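Local coordinates for protein mandelate racemase/muconate lactonizing enzyme (Jannaschia sp., PDB 4J3Z) that probably catalyses a reaction begun by removing a proton next to a carboxylate, as in the mandelate racemase and muconate lactonizing enzyme branch of the enolase superfamily, at residues D[232-237]-D[255-260]; D[5-10]-D[53-58]; D[119-124]-D[324-329]. All coordinates share one frame; numbering follows the deposited sequence.

Interaction 1: D[232-237]-D[255-260]; sequences LWYEEP and IPIATG
Three backbone hydrogen bonds link Tyr234 and Glu236 to Pro256 and Ala258 and pair strand 233-235 with strand 257-259 in parallel. Tyr234 N donates to Pro256 O at 2.9 Å. Glu236 N donates to Ala258 O, also at 2.9 Å. Between them Ala258 N gives its hydrogen to Tyr234 O at 3.0 Å. The donors thus alternate between the two chains, as parallel pairing requires. The short strand axes are inclined at 38°, in keeping with the twist of a barrel sheet.

The side-chain polar groups add weaker links. Trp233 NE1 makes a weak hydrogen bond to Glu235 OE1 at 3.3 Å within its own strand, while Glu235 OE2 has a long, weak ion pair with Lys166. Glu236 OE1 finds its main partner outside, in a salt bridge with Arg262. Its OE2 shares a water with Thr259 OG1 through two weak bonds.

Packing covers both faces of the pair. On one, the Ala258 methyl lies over the indole of Trp233, with CB 4.1 Å from the centroid of the five-membered ring. This is a CH-pi contact. Trp233 holds CG between its backbone N and carbonyl carbon (chi1 74°), which keeps the start of the indole beside Ala258. On the other face, Tyr234 CB meets Ile255 CG2 at 3.7 Å and Ile257 CD1 at 4.0 Å. Further along, Pro237 CG meets Ile257 CG2 at 4.0 Å, and Pro237 CB lies above one face of the Tyr234 ring. Helices 216-226 and 246-252 cover this face, and Tyr234 OH bonds to Ala219 O.

Strand 233-235, helix 246-252 and strand 257-259 form one beta-alpha-beta unit of the enolase-type barrel. The C-terminal ends of such strands carry the active site in this superfamily.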
ATOM      1  N   LEU D 232      16.310 -24.846   6.508  1.00 23.19           N
ATOM      2  CA  LEU D 232      15.827 -24.649   5.135  1.00 23.57           C
ATOM      3  C   LEU D 232      14.422 -24.079   5.097  1.00 24.11           C
ATOM      4  O   LEU D 232      14.070 -23.359   4.145  1.00 25.10           O
ATOM      5  CB  LEU D 232      15.868 -25.947   4.322  1.00 24.00           C
ATOM      6  CG  LEU D 232      15.675 -25.868   2.795  1.00 23.62           C
ATOM      7  CD1 LEU D 232      16.311 -27.047   2.088  1.00 22.79           C
ATOM      8  CD2 LEU D 232      14.216 -25.787   2.404  1.00 24.99           C
ATOM      9  N   TRP D 233      13.608 -24.413   6.103  1.00 22.72           N
ATOM     10  CA  TRP D 233      12.278 -23.832   6.199  1.00 22.57           C
ATOM     11  C   TRP D 233      11.665 -23.815   7.597  1.00 23.76           C
ATOM     12  O   TRP D 233      12.074 -24.563   8.490  1.00 25.99           O
ATOM     13  CB  TRP D 233      11.309 -24.438   5.160  1.00 23.12           C
ATOM     14  CG  TRP D 233      10.792 -25.850   5.397  1.00 22.18           C
ATOM     15  CD1 TRP D 233      10.379 -26.401   6.582  1.00 22.16           C
ATOM     16  CD2 TRP D 233      10.562 -26.851   4.393  1.00 22.02           C
ATOM     17  NE1 TRP D 233       9.934 -27.690   6.382  1.00 21.78           N
ATOM     18  CE2 TRP D 233      10.037 -27.992   5.047  1.00 21.70           C
ATOM     19  CE3 TRP D 233      10.769 -26.903   3.005  1.00 22.21           C
ATOM     20  CZ2 TRP D 233       9.716 -29.170   4.361  1.00 21.28           C
ATOM     21  CZ3 TRP D 233      10.440 -28.074   2.322  1.00 22.57           C
ATOM     22  CH2 TRP D 233       9.926 -29.195   3.010  1.00 22.09           C
ATOM     23  N   TYR D 234      10.691 -22.930   7.764  1.00 23.12           N
ATOM     24  CA  TYR D 234       9.868 -22.847   8.948  1.00 23.42           C
ATOM     25  C   TYR D 234       8.442 -23.159   8.495  1.00 24.62           C
ATOM     26  O   TYR D 234       7.814 -22.369   7.778  1.00 23.43           O
ATOM     27  CB  TYR D 234       9.968 -21.443   9.541  1.00 23.03           C
ATOM     28  CG  TYR D 234       9.325 -21.256  10.890  1.00 23.94           C
ATOM     29  CD1 TYR D 234       8.650 -22.293  11.525  1.00 24.83           C
ATOM     30  CD2 TYR D 234       9.397 -20.031  11.537  1.00 25.01           C
ATOM     31  CE1 TYR D 234       8.053 -22.106  12.763  1.00 25.74           C
ATOM     32  CE2 TYR D 234       8.805 -19.835  12.775  1.00 25.36           C
ATOM     33  CZ  TYR D 234       8.134 -20.876  13.381  1.00 25.71           C
ATOM     34  OH  TYR D 234       7.553 -20.686  14.615  1.00 25.76           O
ATOM     35  N   GLU D 235       7.975 -24.351   8.797  1.00 26.02           N
ATOM     36  CA  GLU D 235       6.748 -24.850   8.230  1.00 25.86           C
ATOM     37  C   GLU D 235       5.597 -24.698   9.185  1.00 26.16           C
ATOM     38  O   GLU D 235       5.699 -25.042  10.297  1.00 26.16           O
ATOM     39  CB  GLU D 235       6.953 -26.279   7.749  1.00 27.90           C
ATOM     40  CG  GLU D 235       5.743 -27.164   7.758  1.00 28.85           C
ATOM     41  CD  GLU D 235       6.059 -28.616   7.627  1.00 30.69           C
ATOM     42  OE1 GLU D 235       7.207 -28.971   7.772  1.00 31.79           O
ATOM     43  OE2 GLU D 235       5.135 -29.384   7.385  1.00 32.81           O
ATOM     44  N   GLU D 236       4.507 -24.151   8.692  1.00 26.49           N
ATOM     45  CA  GLU D 236       3.236 -24.049   9.409  1.00 26.38           C
ATOM     46  C   GLU D 236       3.373 -23.403  10.754  1.00 26.15           C
ATOM     47  O   GLU D 236       3.090 -23.973  11.761  1.00 26.34           O
ATOM     48  CB  GLU D 236       2.456 -25.382   9.462  1.00 26.68           C
ATOM     49  CG  GLU D 236       1.725 -25.766   8.188  1.00 27.37           C
ATOM     50  CD  GLU D 236       0.429 -26.487   8.440  1.00 28.70           C
ATOM     51  OE1 GLU D 236       0.432 -27.389   9.257  1.00 29.61           O
ATOM     52  OE2 GLU D 236      -0.595 -26.161   7.855  1.00 28.84           O
ATOM     53  N   PRO D 237       3.884 -22.202  10.721  1.00 25.81           N
ATOM     54  CA  PRO D 237       4.202 -21.463  11.937  1.00 25.38           C
ATOM     55  C   PRO D 237       2.964 -21.079  12.736  1.00 26.62           C
ATOM     56  O   PRO D 237       2.991 -21.048  13.978  1.00 26.40           O
ATOM     57  CB  PRO D 237       4.868 -20.184  11.408  1.00 24.91           C
ATOM     58  CG  PRO D 237       4.347 -20.012  10.031  1.00 25.02           C
ATOM     59  CD  PRO D 237       4.144 -21.405   9.504  1.00 25.81           C
ATOM     60  N   ILE D 255      14.160 -16.975   7.560  1.00 24.03           N
ATOM     61  CA  ILE D 255      13.919 -18.391   7.284  1.00 24.19           C
ATOM     62  C   ILE D 255      12.731 -18.527   6.343  1.00 24.97           C
ATOM     63  O   ILE D 255      11.639 -18.088   6.679  1.00 26.29           O
ATOM     64  CB  ILE D 255      13.610 -19.194   8.568  1.00 24.31           C
ATOM     65  CG1 ILE D 255      14.769 -19.099   9.568  1.00 23.95           C
ATOM     66  CG2 ILE D 255      13.314 -20.652   8.225  1.00 24.19           C
ATOM     67  CD1 ILE D 255      14.372 -19.483  10.978  1.00 24.18           C
ATOM     68  N   PRO D 256      12.932 -19.139   5.162  1.00 23.95           N
ATOM     69  CA  PRO D 256      11.817 -19.364   4.237  1.00 23.55           C
ATOM     70  C   PRO D 256      10.599 -19.989   4.931  1.00 23.37           C
ATOM     71  O   PRO D 256      10.762 -20.827   5.820  1.00 22.84           O
ATOM     72  CB  PRO D 256      12.394 -20.334   3.190  1.00 23.54           C
ATOM     73  CG  PRO D 256      13.825 -20.587   3.572  1.00 23.71           C
ATOM     74  CD  PRO D 256      14.222 -19.582   4.606  1.00 24.12           C
ATOM     75  N   ILE D 257       9.392 -19.569   4.538  1.00 22.98           N
ATOM     76  CA  ILE D 257       8.169 -20.052   5.188  1.00 22.47           C
ATOM     77  C   ILE D 257       7.429 -21.053   4.318  1.00 21.86           C
ATOM     78  O   ILE D 257       6.954 -20.713   3.233  1.00 22.38           O
ATOM     79  CB  ILE D 257       7.222 -18.903   5.634  1.00 22.89           C
ATOM     80  CG1 ILE D 257       7.994 -17.797   6.371  1.00 23.28           C
ATOM     81  CG2 ILE D 257       6.093 -19.436   6.519  1.00 22.14           C
ATOM     82  CD1 ILE D 257       8.538 -18.180   7.738  1.00 22.67           C
ATOM     83  N   ALA D 258       7.328 -22.261   4.811  1.00 21.93           N
ATOM     84  CA  ALA D 258       6.611 -23.306   4.152  1.00 21.71           C
ATOM     85  C   ALA D 258       5.293 -23.630   4.815  1.00 22.16           C
ATOM     86  O   ALA D 258       5.178 -23.553   5.971  1.00 21.20           O
ATOM     87  CB  ALA D 258       7.476 -24.512   4.042  1.00 21.87           C
ATOM     88  N   THR D 259       4.292 -23.944   4.021  1.00 22.74           N
ATOM     89  CA  THR D 259       2.934 -24.153   4.464  1.00 23.22           C
ATOM     90  C   THR D 259       2.022 -24.786   3.416  1.00 24.12           C
ATOM     91  O   THR D 259       2.395 -25.019   2.328  1.00 25.36           O
ATOM     92  CB  THR D 259       2.357 -22.846   5.003  1.00 22.17           C
ATOM     93  OG1 THR D 259       1.369 -23.117   5.971  1.00 21.30           O
ATOM     94  CG2 THR D 259       1.817 -21.990   3.927  1.00 22.67           C
ATOM     95  N   GLY D 260       0.782 -24.999   3.781  1.00 23.81           N
ATOM     96  CA  GLY D 260      -0.215 -25.483   2.871  1.00 24.94           C
ATOM     97  C   GLY D 260      -0.688 -26.908   2.900  1.00 26.03           C
ATOM     98  O   GLY D 260      -1.413 -27.280   2.068  1.00 26.14           O
TER
HETATM   99  O   HOH W   1      -0.392 -23.241   8.806  1.00 30.25           O

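Interaction 2: D[5-10]-D[53-58]; sequences DTLDIF and HVIHDV
Ile9 and Ile55 form the tight, buried part of this contact between a strand and a helix. Ile9 points toward the helix, and its CD1 reaches Ile55 CB at 3.7 Å. Its CG1 lies anti to the carbonyl carbon (chi1 -55°), and the chain then runs extended to CD1 (chi2 180°). This gives the branch enough length to span the gap, since the strand and helix axes stay 9.9 Å apart. The same CD1 also touches Ile55 CG2. Leu7 CD2 comes in beside it, to Ile55 CG2 at 4.0 Å, the Leu7 and Ile55 side chains crossing at about a right angle. Leu98 of helix 89-109 touches both Leu7 and Ile55, so this part continues into the buried interior.

The outer part is the solvent side and belongs to His56, which is exposed though still in touch with Ile9. Its imidazole lies alongside Ile9, running the opposite way, with Ile9 CD1 3.5 Å from His56 ND1. Leu7 CD2 sits 4.2 Å above one face of the ring, offset toward its rim. His56 ND1 has a weak hydrogen bond to Thr52 O in the preceding turn. Across the contact the joining forces are apolar.

A different flank of the helix meets the third subunit, another copy of the protein. There His53 stacks on His53 of that subunit, and Asp57 OD2 accepts from its Gly47 N.

The strand and helix run nearly antiparallel, at 162°. Strand 4-12 is an outer strand of the three-stranded antiparallel sheet within this chain, and helix 48-62 packs on it. This is the alpha-plus-beta N-terminal capping domain of enolase superfamily enzymes.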
ATOM      1  N   ASP D   5     -17.401 -46.180 -13.504  1.00 35.48           N
ATOM      2  CA  ASP D   5     -18.549 -47.015 -13.148  1.00 35.55           C
ATOM      3  C   ASP D   5     -18.706 -47.234 -11.640  1.00 34.72           C
ATOM      4  O   ASP D   5     -19.638 -46.692 -11.038  1.00 34.89           O
ATOM      5  CB  ASP D   5     -18.507 -48.355 -13.898  1.00 36.72           C
ATOM      6  CG  ASP D   5     -19.869 -49.030 -13.977  1.00 37.44           C
ATOM      7  OD1 ASP D   5     -20.833 -48.553 -13.340  1.00 38.33           O
ATOM      8  OD2 ASP D   5     -19.982 -50.047 -14.686  1.00 37.70           O
ATOM      9  N   THR D   6     -17.812 -48.027 -11.041  1.00 32.15           N
ATOM     10  CA  THR D   6     -17.928 -48.393  -9.625  1.00 30.52           C
ATOM     11  C   THR D   6     -16.765 -47.906  -8.762  1.00 31.54           C
ATOM     12  O   THR D   6     -15.660 -47.638  -9.255  1.00 31.33           O
ATOM     13  CB  THR D   6     -18.047 -49.918  -9.404  1.00 29.70           C
ATOM     14  OG1 THR D   6     -16.778 -50.535  -9.645  1.00 29.85           O
ATOM     15  CG2 THR D   6     -19.144 -50.553 -10.295  1.00 29.07           C
ATOM     16  N   LEU D   7     -17.037 -47.814  -7.461  1.00 31.05           N
ATOM     17  CA  LEU D   7     -16.062 -47.388  -6.491  1.00 31.49           C
ATOM     18  C   LEU D   7     -16.000 -48.344  -5.302  1.00 32.17           C
ATOM     19  O   LEU D   7     -17.017 -48.713  -4.726  1.00 31.74           O
ATOM     20  CB  LEU D   7     -16.394 -45.974  -6.014  1.00 32.08           C
ATOM     21  CG  LEU D   7     -15.584 -45.387  -4.855  1.00 31.51           C
ATOM     22  CD1 LEU D   7     -14.114 -45.267  -5.211  1.00 30.48           C
ATOM     23  CD2 LEU D   7     -16.163 -44.038  -4.458  1.00 31.48           C
ATOM     24  N   ASP D   8     -14.789 -48.752  -4.950  1.00 33.50           N
ATOM     25  CA  ASP D   8     -14.568 -49.469  -3.705  1.00 33.17           C
ATOM     26  C   ASP D   8     -13.651 -48.618  -2.860  1.00 29.28           C
ATOM     27  O   ASP D   8     -12.665 -48.080  -3.360  1.00 28.74           O
ATOM     28  CB  ASP D   8     -13.964 -50.848  -3.966  1.00 35.68           C
ATOM     29  CG  ASP D   8     -14.794 -51.674  -4.931  1.00 39.08           C
ATOM     30  OD1 ASP D   8     -16.041 -51.523  -4.955  1.00 38.78           O
ATOM     31  OD2 ASP D   8     -14.193 -52.483  -5.668  1.00 41.90           O
ATOM     32  N   ILE D   9     -14.015 -48.459  -1.593  1.00 28.65           N
ATOM     33  CA  ILE D   9     -13.242 -47.656  -0.647  1.00 28.81           C
ATOM     34  C   ILE D   9     -12.637 -48.608   0.378  1.00 29.97           C
ATOM     35  O   ILE D   9     -13.330 -49.509   0.868  1.00 30.20           O
ATOM     36  CB  ILE D   9     -14.115 -46.589   0.066  1.00 27.34           C
ATOM     37  CG1 ILE D   9     -14.831 -45.688  -0.955  1.00 25.97           C
ATOM     38  CG2 ILE D   9     -13.285 -45.751   1.035  1.00 26.76           C
ATOM     39  CD1 ILE D   9     -15.712 -44.622  -0.334  1.00 25.25           C
ATOM     40  N   PHE D  10     -11.352 -48.401   0.678  1.00 29.82           N
ATOM     41  CA  PHE D  10     -10.617 -49.175   1.686  1.00 30.79           C
ATOM     42  C   PHE D  10     -10.166 -48.284   2.846  1.00 31.78           C
ATOM     43  O   PHE D  10      -9.472 -47.278   2.646  1.00 31.77           O
ATOM     44  CB  PHE D  10      -9.377 -49.848   1.070  1.00 29.66           C
ATOM     45  CG  PHE D  10      -9.691 -50.902   0.041  1.00 29.92           C
ATOM     46  CD1 PHE D  10      -9.955 -52.214   0.423  1.00 29.16           C
ATOM     47  CD2 PHE D  10      -9.706 -50.589  -1.314  1.00 30.70           C
ATOM     48  CE1 PHE D  10     -10.232 -53.191  -0.518  1.00 28.53           C
ATOM     49  CE2 PHE D  10      -9.992 -51.564  -2.263  1.00 30.60           C
ATOM     50  CZ  PHE D  10     -10.253 -52.866  -1.863  1.00 29.75           C
ATOM     51  N   HIS D  53     -19.395 -42.154   3.258  1.00 30.10           N
ATOM     52  CA  HIS D  53     -20.652 -41.647   2.716  1.00 29.75           C
ATOM     53  C   HIS D  53     -20.459 -40.331   1.969  1.00 29.39           C
ATOM     54  O   HIS D  53     -21.158 -40.068   0.997  1.00 29.16           O
ATOM     55  CB  HIS D  53     -21.704 -41.517   3.812  1.00 31.13           C
ATOM     56  CG  HIS D  53     -22.025 -42.813   4.489  1.00 32.05           C
ATOM     57  ND1 HIS D  53     -21.559 -43.136   5.749  1.00 32.65           N
ATOM     58  CD2 HIS D  53     -22.779 -43.862   4.088  1.00 31.13           C
ATOM     59  CE1 HIS D  53     -22.006 -44.333   6.086  1.00 31.82           C
ATOM     60  NE2 HIS D  53     -22.743 -44.798   5.093  1.00 30.98           N
ATOM     61  N   VAL D  54     -19.494 -39.519   2.405  1.00 29.54           N
ATOM     62  CA  VAL D  54     -19.097 -38.326   1.648  1.00 28.89           C
ATOM     63  C   VAL D  54     -18.449 -38.698   0.299  1.00 28.43           C
ATOM     64  O   VAL D  54     -18.818 -38.143  -0.744  1.00 27.33           O
ATOM     65  CB  VAL D  54     -18.152 -37.414   2.460  1.00 28.61           C
ATOM     66  CG1 VAL D  54     -17.373 -36.480   1.536  1.00 28.49           C
ATOM     67  CG2 VAL D  54     -18.933 -36.617   3.496  1.00 28.95           C
ATOM     68  N   ILE D  55     -17.499 -39.641   0.329  1.00 28.02           N
ATOM     69  CA  ILE D  55     -16.743 -40.045  -0.872  1.00 26.57           C
ATOM     70  C   ILE D  55     -17.656 -40.738  -1.869  1.00 26.59           C
ATOM     71  O   ILE D  55     -17.593 -40.467  -3.067  1.00 27.15           O
ATOM     72  CB  ILE D  55     -15.523 -40.952  -0.545  1.00 25.48           C
ATOM     73  CG1 ILE D  55     -14.534 -40.234   0.375  1.00 25.53           C
ATOM     74  CG2 ILE D  55     -14.799 -41.362  -1.816  1.00 24.81           C
ATOM     75  CD1 ILE D  55     -13.728 -41.155   1.287  1.00 25.17           C
ATOM     76  N   HIS D  56     -18.519 -41.623  -1.379  1.00 27.40           N
ATOM     77  CA  HIS D  56     -19.545 -42.220  -2.248  1.00 29.13           C
ATOM     78  C   HIS D  56     -20.526 -41.178  -2.802  1.00 28.50           C
ATOM     79  O   HIS D  56     -21.008 -41.321  -3.921  1.00 29.93           O
ATOM     80  CB  HIS D  56     -20.310 -43.330  -1.524  1.00 30.93           C
ATOM     81  CG  HIS D  56     -19.788 -44.707  -1.797  1.00 30.99           C
ATOM     82  ND1 HIS D  56     -19.104 -45.445  -0.853  1.00 30.79           N
ATOM     83  CD2 HIS D  56     -19.820 -45.468  -2.917  1.00 30.93           C
ATOM     84  CE1 HIS D  56     -18.760 -46.611  -1.371  1.00 30.87           C
ATOM     85  NE2 HIS D  56     -19.184 -46.650  -2.623  1.00 31.37           N
ATOM     86  N   ASP D  57     -20.814 -40.139  -2.023  1.00 28.72           N
ATOM     87  CA  ASP D  57     -21.694 -39.046  -2.474  1.00 30.23           C
ATOM     88  C   ASP D  57     -21.071 -38.285  -3.649  1.00 29.40           C
ATOM     89  O   ASP D  57     -21.726 -38.110  -4.678  1.00 28.78           O
ATOM     90  CB  ASP D  57     -22.020 -38.099  -1.309  1.00 31.10           C
ATOM     91  CG  ASP D  57     -23.248 -37.237  -1.563  1.00 33.50           C
ATOM     92  OD1 ASP D  57     -23.200 -36.368  -2.465  1.00 34.76           O
ATOM     93  OD2 ASP D  57     -24.262 -37.413  -0.841  1.00 33.62           O
ATOM     94  N   VAL D  58     -19.806 -37.867  -3.493  1.00 28.02           N
ATOM     95  CA  VAL D  58     -19.081 -37.055  -4.493  1.00 27.65           C
ATOM     96  C   VAL D  58     -18.929 -37.787  -5.834  1.00 29.35           C
ATOM     97  O   VAL D  58     -19.151 -37.205  -6.904  1.00 29.87           O
ATOM     98  CB  VAL D  58     -17.694 -36.592  -3.953  1.00 27.41           C
ATOM     99  CG1 VAL D  58     -16.825 -35.975  -5.045  1.00 26.24           C
ATOM    100  CG2 VAL D  58     -17.855 -35.611  -2.789  1.00 26.49           C
TER

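Interaction 3: D[119-124]-D[324-329]; sequences GGKMND and LGVSCP
The flat amide of Asn123 is gripped at its nitrogen by two carbonyls near the end of a helix, those of Gly325 and Cys328. Both acceptors lie close to the amide plane, 13° out of it. Asn123 ND2 donates to Gly325 O at 3.3 Å and to Cys328 O at 3.0 Å. The first bond runs nearly straight out from the carbonyl; the second comes from above the Cys328 carbonyl plane. Two acceptors in one plane fix the rotation of the amide. CG lies anti to the carbonyl carbon (chi1 -58°), turning the amide toward them.

The backbone adds a third bond, from Asn123 N to Val326 O at 3.0 Å and almost linear. Met122 folds twice along its chain and lays its thioether against the proline, CE meeting Pro329 CB at 3.8 Å. Val326 CG1 rests against Lys121 CA at 3.9 Å. Two other subunits reach the loop: Asn70 of the fourth subunit binds Lys121 N, and Arg176 of the second subunit binds Met122 O.

The loop between helix 89-109 and strand 125-131 thus meets the C-terminal end of helix 315-327 and the residues that follow. Helix 290-302 touches Ser327 and Cys328.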
ATOM      1  N   GLY D 119       3.529 -32.644 -18.319  1.00 26.74           N
ATOM      2  CA  GLY D 119       4.667 -31.847 -18.787  1.00 27.22           C
ATOM      3  C   GLY D 119       5.940 -32.655 -18.961  1.00 28.32           C
ATOM      4  O   GLY D 119       7.008 -32.101 -19.252  1.00 28.58           O
ATOM      5  N   GLY D 120       5.819 -33.965 -18.769  1.00 27.94           N
ATOM      6  CA  GLY D 120       6.919 -34.897 -18.961  1.00 27.98           C
ATOM      7  C   GLY D 120       7.948 -34.913 -17.845  1.00 28.84           C
ATOM      8  O   GLY D 120       7.721 -34.373 -16.755  1.00 27.36           O
ATOM      9  N   LYS D 121       9.093 -35.521 -18.165  1.00 29.56           N
ATOM     10  CA  LYS D 121      10.184 -35.782 -17.235  1.00 29.64           C
ATOM     11  C   LYS D 121      11.135 -34.590 -17.080  1.00 29.63           C
ATOM     12  O   LYS D 121      12.213 -34.566 -17.671  1.00 30.78           O
ATOM     13  CB  LYS D 121      10.965 -37.008 -17.731  1.00 30.46           C
ATOM     14  CG  LYS D 121      11.809 -37.727 -16.694  1.00 30.68           C
ATOM     15  CD  LYS D 121      12.854 -38.607 -17.373  1.00 32.05           C
ATOM     16  CE  LYS D 121      12.299 -39.938 -17.847  1.00 33.17           C
ATOM     17  NZ  LYS D 121      13.319 -40.730 -18.599  1.00 34.01           N
ATOM     18  N   MET D 122      10.737 -33.612 -16.277  1.00 30.03           N
ATOM     19  CA  MET D 122      11.615 -32.501 -15.920  1.00 31.90           C
ATOM     20  C   MET D 122      12.776 -32.995 -15.072  1.00 33.10           C
ATOM     21  O   MET D 122      13.945 -32.804 -15.415  1.00 33.29           O
ATOM     22  CB  MET D 122      10.844 -31.438 -15.137  1.00 32.20           C
ATOM     23  CG  MET D 122      10.448 -30.218 -15.947  1.00 31.72           C
ATOM     24  SD  MET D 122      11.839 -29.195 -16.460  1.00 31.19           S
ATOM     25  CE  MET D 122      12.709 -28.884 -14.934  1.00 31.88           C
ATOM     26  N   ASN D 123      12.427 -33.620 -13.952  1.00 33.33           N
ATOM     27  CA  ASN D 123      13.398 -34.173 -13.029  1.00 33.10           C
ATOM     28  C   ASN D 123      13.545 -35.684 -13.213  1.00 33.57           C
ATOM     29  O   ASN D 123      12.578 -36.429 -13.043  1.00 31.90           O
ATOM     30  CB  ASN D 123      13.003 -33.820 -11.596  1.00 31.19           C
ATOM     31  CG  ASN D 123      12.891 -32.323 -11.379  1.00 31.17           C
ATOM     32  OD1 ASN D 123      13.878 -31.598 -11.506  1.00 33.35           O
ATOM     33  ND2 ASN D 123      11.686 -31.848 -11.056  1.00 29.03           N
ATOM     34  N   ASP D 124      14.753 -36.112 -13.590  1.00 35.33           N
ATOM     35  CA  ASP D 124      15.082 -37.538 -13.748  1.00 36.23           C
ATOM     36  C   ASP D 124      14.980 -38.260 -12.411  1.00 34.01           C
ATOM     37  O   ASP D 124      14.481 -39.375 -12.321  1.00 34.12           O
ATOM     38  CB  ASP D 124      16.494 -37.712 -14.315  1.00 37.23           C
ATOM     39  CG  ASP D 124      16.511 -37.837 -15.828  1.00 41.21           C
ATOM     40  OD1 ASP D 124      15.509 -37.459 -16.475  1.00 41.07           O
ATOM     41  OD2 ASP D 124      17.535 -38.320 -16.371  1.00 42.59           O
ATOM     42  N   LEU D 324       3.662 -35.877  -9.775  1.00 24.28           N
ATOM     43  CA  LEU D 324       3.569 -34.420  -9.852  1.00 24.63           C
ATOM     44  C   LEU D 324       4.946 -33.792  -9.669  1.00 25.31           C
ATOM     45  O   LEU D 324       5.267 -32.782 -10.303  1.00 25.92           O
ATOM     46  CB  LEU D 324       2.582 -33.877  -8.817  1.00 24.19           C
ATOM     47  CG  LEU D 324       2.577 -32.382  -8.475  1.00 24.01           C
ATOM     48  CD1 LEU D 324       2.285 -31.522  -9.687  1.00 23.99           C
ATOM     49  CD2 LEU D 324       1.587 -32.080  -7.358  1.00 23.89           C
ATOM     50  N   GLY D 325       5.753 -34.400  -8.801  1.00 25.08           N
ATOM     51  CA  GLY D 325       7.100 -33.913  -8.511  1.00 24.67           C
ATOM     52  C   GLY D 325       8.036 -34.044  -9.695  1.00 24.74           C
ATOM     53  O   GLY D 325       8.943 -33.230  -9.870  1.00 25.06           O
ATOM     54  N   VAL D 326       7.816 -35.070 -10.514  1.00 24.75           N
ATOM     55  CA  VAL D 326       8.650 -35.305 -11.689  1.00 24.70           C
ATOM     56  C   VAL D 326       8.511 -34.157 -12.682  1.00 25.02           C
ATOM     57  O   VAL D 326       9.478 -33.777 -13.354  1.00 24.74           O
ATOM     58  CB  VAL D 326       8.295 -36.633 -12.381  1.00 23.81           C
ATOM     59  CG1 VAL D 326       9.082 -36.794 -13.676  1.00 23.67           C
ATOM     60  CG2 VAL D 326       8.567 -37.803 -11.453  1.00 24.34           C
ATOM     61  N   SER D 327       7.301 -33.604 -12.728  1.00 25.27           N
ATOM     62  CA  SER D 327       6.863 -32.695 -13.771  1.00 25.77           C
ATOM     63  C   SER D 327       7.102 -31.201 -13.511  1.00 27.42           C
ATOM     64  O   SER D 327       6.965 -30.391 -14.444  1.00 27.83           O
ATOM     65  CB  SER D 327       5.382 -32.939 -14.038  1.00 26.15           C
ATOM     66  OG  SER D 327       4.643 -32.886 -12.829  1.00 25.43           O
ATOM     67  N   CYS D 328       7.453 -30.838 -12.273  1.00 27.62           N
ATOM     68  CA  CYS D 328       7.580 -29.424 -11.878  1.00 27.80           C
ATOM     69  C   CYS D 328       9.034 -28.937 -11.818  1.00 29.95           C
ATOM     70  O   CYS D 328       9.848 -29.495 -11.065  1.00 30.91           O
ATOM     71  CB  CYS D 328       6.902 -29.156 -10.529  1.00 27.18           C
ATOM     72  SG  CYS D 328       5.134 -29.547 -10.398  1.00 26.10           S
ATOM     73  N   PRO D 329       9.367 -27.898 -12.618  1.00 28.69           N
ATOM     74  CA  PRO D 329      10.675 -27.229 -12.568  1.00 27.54           C
ATOM     75  C   PRO D 329      10.992 -26.625 -11.208  1.00 27.55           C
ATOM     76  O   PRO D 329      12.172 -26.487 -10.850  1.00 28.52           O
ATOM     77  CB  PRO D 329      10.537 -26.118 -13.618  1.00 27.46           C
ATOM     78  CG  PRO D 329       9.571 -26.689 -14.613  1.00 27.79           C
ATOM     79  CD  PRO D 329       8.577 -27.469 -13.790  1.00 27.49           C
TER

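Overall arrangement
From the N terminus, interaction 2 closes first. It packs strand 4-12 on helix 48-62 and shuts before either other contact opens. Interaction 3 then starts in the loop ahead of strand 125-131 and closes some 200 residues later at the end of helix 315-327. It brings the chain entering the barrel back beside one of the barrel's late helices. Interaction 1 opens and closes within that long span, joining two successive barrel strands. No two contacts touch. The centres of interactions 1 and 2 are about 34 Å apart, on opposite sides of the chain's centre. Interactions 1 and 3 are closer, at about 23 Å between centres, and both meet the second subunit.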